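Local coordinates for SnoN,Epimerase SnoN (Streptomyces nogalater, PDB 5EP9), which binds iron and 2-oxoglutarate and acts as an epimerase in nogalamycin biosynthesis, probably with the 2-oxoglutarate-dependent chemistry of its family, at residues A[166-171]-A[208-213]; A[158-163]-A[234-239]. One frame throughout, in Å; residues are numbered along the deposited sequence.

Overall arrangement
After the N-terminal helices and earlier strands the chain enters strand 157-162, which holds one side of contact 2. Residues 166-171 lie in the loop before strand 173-175. Segment 208-213, after 36 intervening residues, closes contact 1 as the chain runs out of edge strand 207-209 of the smaller sheet. Past strands 216-220 and 225-227 it enters strand 236-245, and contact 2 closes the wider loop, with contact 1 within it. Contact 2 joins neighbouring strands of the larger sheet; contact 1 joins the loop to the chain running out of 207-209. They meet where Gly171 O accepts a probable hydrogen bond from Arg236 NH1. Both contacts join the 14-202 and 203-305 parts of this engineered fusion.

Contact 1: residues A[166-171]-A[208-213]; sequences VPVERG and TVPLRA
Val166 and Leu211 exchange two backbone hydrogen bonds and form a single antiparallel bridge, a hydrogen-bonded pair. It joins the loop before strand 173-175 to the chain leaving edge strand 207-209, in the double-stranded beta-helix fold of the cupin clan. Val166 N gives to Leu211 O at 2.8 Å, almost in line with the carbonyl (C=O...N 178°). Leu211 N returns a bond to Val166 O at 3.0 Å, but comes from above the carbonyl plane, 38° out of it. The segments belong to the 14-202 and 203-305 parts of the fusion respectively. Beside the bridge the chain turns tightly: Arg170 N bonds to Pro167 O at 2.9 Å, Gly171 N to Val168 O at 3.0 Å. Leu211 turns inward onto Trp160 and Ala162, while Val166 packs on Arg236. The outer packing is apolar and more exposed. Pro210 CB lies 3.9 Å from Pro167 CA. Val168 and Pro210 run side by side, with CG2 of the valine 4.2 Å from CG of the proline. Thr208 keeps its hydroxyl for Thr174. With OG1 at chi1 -62°, beside the backbone N, its methyl is left anti to that N and meets Val168 at about a right angle, CG2 to CG2 at 3.9 Å.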
loop_
_atom_site.group_PDB
_atom_site.type_symbol
_atom_site.label_atom_id
_atom_site.label_comp_id
_atom_site.label_asym_id
_atom_site.label_seq_id
_atom_site.Cartn_x
_atom_site.Cartn_y
_atom_site.Cartn_z
ATOM N N VAL A 166 -5.517 -10.854 -10.757
ATOM C CA VAL A 166 -6.252 -9.589 -10.804
ATOM C C VAL A 166 -6.203 -9.008 -12.217
ATOM O O VAL A 166 -5.413 -8.140 -12.503
ATOM C CB VAL A 166 -5.735 -8.565 -9.776
ATOM C CG1 VAL A 166 -6.672 -7.398 -9.732
ATOM C CG2 VAL A 166 -5.685 -9.138 -8.383
ATOM N N PRO A 167 -6.954 -9.568 -13.124
ATOM C CA PRO A 167 -7.031 -8.941 -14.407
ATOM C C PRO A 167 -7.775 -7.616 -14.250
ATOM O O PRO A 167 -8.393 -7.373 -13.226
ATOM C CB PRO A 167 -7.842 -9.970 -15.263
ATOM C CG PRO A 167 -8.700 -10.689 -14.252
ATOM C CD PRO A 167 -7.904 -10.687 -12.982
ATOM N N VAL A 168 -7.834 -6.890 -15.337
ATOM C CA VAL A 168 -8.521 -5.612 -15.393
ATOM C C VAL A 168 -9.896 -5.712 -14.780
ATOM O O VAL A 168 -10.244 -4.899 -13.904
ATOM C CB VAL A 168 -8.573 -4.971 -16.858
ATOM C CG1 VAL A 168 -9.306 -3.669 -16.797
ATOM C CG2 VAL A 168 -7.161 -4.714 -17.345
ATOM N N GLU A 169 -10.666 -6.654 -15.217
ATOM C CA GLU A 169 -12.050 -6.678 -14.806
ATOM C C GLU A 169 -12.303 -7.048 -13.347
ATOM O O GLU A 169 -13.430 -6.886 -12.822
ATOM C CB GLU A 169 -12.902 -7.517 -15.790
ATOM C CG GLU A 169 -12.592 -9.000 -15.798
ATOM C CD GLU A 169 -11.424 -9.448 -16.743
ATOM O OE1 GLU A 169 -10.629 -8.581 -17.335
ATOM O OE2 GLU A 169 -11.398 -10.714 -16.919
ATOM N N ARG A 170 -11.266 -7.534 -12.684
ATOM C CA ARG A 170 -11.362 -7.872 -11.245
ATOM C C ARG A 170 -10.937 -6.712 -10.352
ATOM O O ARG A 170 -10.946 -6.806 -9.139
ATOM C CB ARG A 170 -10.550 -9.149 -10.926
ATOM C CG ARG A 170 -10.831 -9.678 -9.529
ATOM C CD ARG A 170 -10.430 -11.136 -9.348
ATOM N NE ARG A 170 -11.299 -11.912 -10.178
ATOM C CZ ARG A 170 -10.887 -12.775 -11.065
ATOM N NH1 ARG A 170 -9.603 -13.056 -11.212
ATOM N NH2 ARG A 170 -11.767 -13.419 -11.783
ATOM N N GLY A 171 -10.629 -5.555 -10.981
ATOM C CA GLY A 171 -10.342 -4.299 -10.265
ATOM C C GLY A 171 -8.892 -3.973 -10.053
ATOM O O GLY A 171 -8.498 -3.581 -8.933
ATOM N N THR A 208 -2.920 1.065 -16.702
ATOM C CA THR A 208 -3.653 0.066 -16.011
ATOM C C THR A 208 -2.789 -1.174 -16.019
ATOM O O THR A 208 -2.320 -1.646 -17.030
ATOM C CB THR A 208 -5.025 -0.171 -16.720
ATOM O OG1 THR A 208 -5.729 1.056 -16.657
ATOM C CG2 THR A 208 -5.816 -1.264 -15.976
ATOM N N VAL A 209 -2.647 -1.747 -14.825
ATOM C CA VAL A 209 -1.690 -2.827 -14.566
ATOM C C VAL A 209 -2.338 -4.060 -13.999
ATOM O O VAL A 209 -2.353 -4.258 -12.788
ATOM C CB VAL A 209 -0.624 -2.350 -13.583
ATOM C CG1 VAL A 209 0.505 -3.394 -13.381
ATOM C CG2 VAL A 209 -0.009 -1.063 -14.134
ATOM N N PRO A 210 -2.773 -4.928 -14.859
ATOM C CA PRO A 210 -3.217 -6.226 -14.325
ATOM C C PRO A 210 -2.047 -7.029 -13.724
ATOM O O PRO A 210 -0.906 -6.893 -14.162
ATOM C CB PRO A 210 -3.837 -6.910 -15.507
ATOM C CG PRO A 210 -3.310 -6.197 -16.673
ATOM C CD PRO A 210 -2.896 -4.862 -16.309
ATOM N N LEU A 211 -2.392 -7.852 -12.757
ATOM C CA LEU A 211 -1.373 -8.595 -11.969
ATOM C C LEU A 211 -1.780 -10.043 -11.858
ATOM O O LEU A 211 -2.929 -10.318 -11.535
ATOM C CB LEU A 211 -1.315 -8.037 -10.524
ATOM C CG LEU A 211 -0.886 -6.622 -10.355
ATOM C CD1 LEU A 211 -0.887 -6.286 -8.875
ATOM C CD2 LEU A 211 0.516 -6.436 -10.920
ATOM N N ARG A 212 -0.821 -10.930 -12.033
ATOM C CA ARG A 212 -1.012 -12.325 -11.601
ATOM C C ARG A 212 -0.849 -12.502 -10.085
ATOM O O ARG A 212 -0.157 -11.711 -9.426
ATOM C CB ARG A 212 -0.005 -13.219 -12.334
ATOM C CG ARG A 212 -0.209 -13.175 -13.870
ATOM C CD ARG A 212 -0.158 -14.505 -14.500
ATOM N NE ARG A 212 -1.400 -15.285 -14.122
ATOM C CZ ARG A 212 -1.897 -16.315 -14.826
ATOM N NH1 ARG A 212 -1.276 -16.677 -15.952
ATOM N NH2 ARG A 212 -3.037 -16.929 -14.456
ATOM N N ALA A 213 -1.453 -13.571 -9.546
ATOM C CA ALA A 213 -1.240 -13.932 -8.153
ATOM C C ALA A 213 0.242 -13.950 -7.872
ATOM O O ALA A 213 1.010 -14.553 -8.615
ATOM C CB ALA A 213 -1.839 -15.318 -7.851
#

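Contact 2: residues A[158-163]-A[234-239]; sequences TAWVAL and EPRLST. With AKG (2-oxoglutaric acid), chain E.
The Trp160 ring has Ser238 over one face and Arg236 at its edge. Strands 157-162 and 236-245 are antiparallel neighbours in the larger sheet of the double-stranded beta-helix, joining parts 14-202 and 203-305 of the fusion. Ser238 CB makes a CH-pi contact, 3.5 Å from the centroid of the six-membered ring; OG lies over the rim. The guanidinium plane is turned 85° from the ring and takes the ring edge on its face: Trp160 CZ2 sits over its centre, 3.6 Å from Arg236 CZ. Both side chains grip the distal carboxylate of 2-oxoglutarate: Trp160 NE1 hydrogen-bonds to O3 at 2.8 Å, Arg236 NH1 to O4 at 3.1 Å, and NH2 adds weak hydrogen bonds to both oxygens. A bend at chi3 (76°) turns the arginine to the ligand; Gly171 O is a probable second partner of NH1. A leucine in place of Trp160 would probably cost O3 its indole donor and leave the guanidinium freer to shift. Thr139 and Ser240 also hydrogen-bond the ligand. Val161 and Thr239 exchange two backbone hydrogen bonds, N to O each way; Leu163 N bonds to Leu237 O. A water donates to Ala159 O and is hydrogen-bonded to Thr239 OG1 at 2.7 Å.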
loop_
_atom_site.group_PDB
_atom_site.type_symbol
_atom_site.label_atom_id
_atom_site.label_comp_id
_atom_site.label_asym_id
_atom_site.label_seq_id
_atom_site.Cartn_x
_atom_site.Cartn_y
_atom_site.Cartn_z
ATOM N N THR A 158 4.013 2.256 -1.076
ATOM C CA THR A 158 3.065 1.212 -0.816
ATOM C C THR A 158 3.343 -0.044 -1.697
ATOM O O THR A 158 3.480 0.080 -2.867
ATOM C CB THR A 158 1.660 1.723 -1.013
ATOM O OG1 THR A 158 1.390 2.773 -0.081
ATOM C CG2 THR A 158 0.630 0.600 -0.878
ATOM N N ALA A 159 3.455 -1.220 -1.078
ATOM C CA ALA A 159 3.503 -2.515 -1.770
ATOM C C ALA A 159 2.124 -3.162 -1.805
ATOM O O ALA A 159 1.537 -3.419 -0.761
ATOM C CB ALA A 159 4.450 -3.453 -1.069
ATOM N N TRP A 160 1.586 -3.371 -3.008
ATOM C CA TRP A 160 0.256 -3.939 -3.178
ATOM C C TRP A 160 0.471 -5.314 -3.783
ATOM O O TRP A 160 0.976 -5.439 -4.899
ATOM C CB TRP A 160 -0.560 -3.051 -4.109
ATOM C CG TRP A 160 -2.059 -3.197 -4.205
ATOM C CD1 TRP A 160 -2.985 -2.343 -3.682
ATOM C CD2 TRP A 160 -2.776 -4.166 -4.950
ATOM N NE1 TRP A 160 -4.236 -2.730 -4.049
ATOM C CE2 TRP A 160 -4.149 -3.896 -4.758
ATOM C CE3 TRP A 160 -2.399 -5.356 -5.618
ATOM C CZ2 TRP A 160 -5.138 -4.644 -5.338
ATOM C CZ3 TRP A 160 -3.419 -6.154 -6.211
ATOM C CH2 TRP A 160 -4.771 -5.766 -6.079
ATOM N N VAL A 161 0.131 -6.329 -3.008
ATOM C CA VAL A 161 0.501 -7.725 -3.378
ATOM C C VAL A 161 -0.765 -8.456 -3.770
ATOM O O VAL A 161 -1.702 -8.559 -2.933
ATOM C CB VAL A 161 1.195 -8.438 -2.182
ATOM C CG1 VAL A 161 1.563 -9.845 -2.505
ATOM C CG2 VAL A 161 2.410 -7.662 -1.784
ATOM N N ALA A 162 -0.794 -8.988 -4.970
ATOM C CA ALA A 162 -1.930 -9.742 -5.411
ATOM C C ALA A 162 -1.898 -11.184 -4.814
ATOM O O ALA A 162 -0.919 -11.860 -4.990
ATOM C CB ALA A 162 -1.954 -9.867 -6.900
ATOM N N LEU A 163 -2.971 -11.559 -4.111
ATOM C CA LEU A 163 -3.103 -12.890 -3.575
ATOM C C LEU A 163 -3.933 -13.821 -4.474
ATOM O O LEU A 163 -3.984 -15.007 -4.232
ATOM C CB LEU A 163 -3.645 -12.852 -2.145
ATOM C CG LEU A 163 -2.748 -12.091 -1.143
ATOM C CD1 LEU A 163 -3.422 -12.050 0.178
ATOM C CD2 LEU A 163 -1.424 -12.773 -1.033
ATOM N N GLU A 234 -15.431 -13.566 -8.756
ATOM C CA GLU A 234 -14.333 -14.052 -7.920
ATOM C C GLU A 234 -13.799 -12.819 -7.157
ATOM O O GLU A 234 -13.520 -11.781 -7.732
ATOM C CB GLU A 234 -13.199 -14.756 -8.715
ATOM C CG GLU A 234 -13.559 -16.122 -9.364
ATOM C CD GLU A 234 -14.424 -15.996 -10.657
ATOM O OE1 GLU A 234 -14.323 -14.990 -11.459
ATOM O OE2 GLU A 234 -15.235 -16.927 -10.906
ATOM N N PRO A 235 -13.673 -12.950 -5.838
ATOM C CA PRO A 235 -13.223 -11.800 -5.071
ATOM C C PRO A 235 -11.824 -11.357 -5.401
ATOM O O PRO A 235 -10.969 -12.134 -5.797
ATOM C CB PRO A 235 -13.323 -12.259 -3.644
ATOM C CG PRO A 235 -13.361 -13.776 -3.699
ATOM C CD PRO A 235 -13.933 -14.154 -5.019
ATOM N N ARG A 236 -11.605 -10.067 -5.329
ATOM C CA ARG A 236 -10.287 -9.494 -5.486
ATOM C C ARG A 236 -9.668 -9.457 -4.049
ATOM O O ARG A 236 -10.192 -8.789 -3.162
ATOM C CB ARG A 236 -10.340 -8.084 -6.034
ATOM C CG ARG A 236 -8.970 -7.605 -6.481
ATOM C CD ARG A 236 -8.923 -6.115 -6.631
ATOM N NE ARG A 236 -8.841 -5.454 -5.344
ATOM C CZ ARG A 236 -8.738 -4.148 -5.147
ATOM N NH1 ARG A 236 -8.806 -3.258 -6.119
ATOM N NH2 ARG A 236 -8.645 -3.712 -3.922
ATOM N N LEU A 237 -8.537 -10.109 -3.882
ATOM C CA LEU A 237 -7.871 -10.211 -2.583
ATOM C C LEU A 237 -6.414 -9.891 -2.718
ATOM O O LEU A 237 -5.726 -10.392 -3.666
ATOM C CB LEU A 237 -7.974 -11.630 -2.008
ATOM C CG LEU A 237 -9.371 -11.968 -1.482
ATOM C CD1 LEU A 237 -9.715 -13.459 -1.497
ATOM C CD2 LEU A 237 -9.568 -11.477 -0.068
ATOM N N SER A 238 -5.962 -9.020 -1.806
ATOM C CA SER A 238 -4.607 -8.503 -1.876
ATOM C C SER A 238 -4.257 -7.957 -0.542
ATOM O O SER A 238 -5.141 -7.755 0.331
ATOM C CB SER A 238 -4.510 -7.361 -2.944
ATOM O OG SER A 238 -5.418 -6.308 -2.652
ATOM N N THR A 239 -3.006 -7.601 -0.419
ATOM C CA THR A 239 -2.601 -6.789 0.693
ATOM C C THR A 239 -1.951 -5.512 0.224
ATOM O O THR A 239 -1.275 -5.540 -0.775
ATOM C CB THR A 239 -1.598 -7.528 1.652
ATOM O OG1 THR A 239 -0.414 -7.847 0.929
ATOM C CG2 THR A 239 -2.215 -8.785 2.201
HETATM C C1 AKG E . -3.380 1.978 -2.164
HETATM O O1 AKG E . -2.782 3.040 -1.851
HETATM O O2 AKG E . -2.854 0.847 -2.022
HETATM C C2 AKG E . -4.730 2.046 -2.773
HETATM O O5 AKG E . -5.260 3.162 -2.942
HETATM C C3 AKG E . -5.411 0.708 -3.144
HETATM C C4 AKG E . -6.710 0.808 -3.937
HETATM C C5 AKG E . -7.387 -0.502 -4.269
HETATM O O3 AKG E . -6.826 -1.572 -3.970
HETATM O O4 AKG E . -8.537 -0.497 -4.806
HETATM O O HOH W 1 1.488 -5.903 1.166
#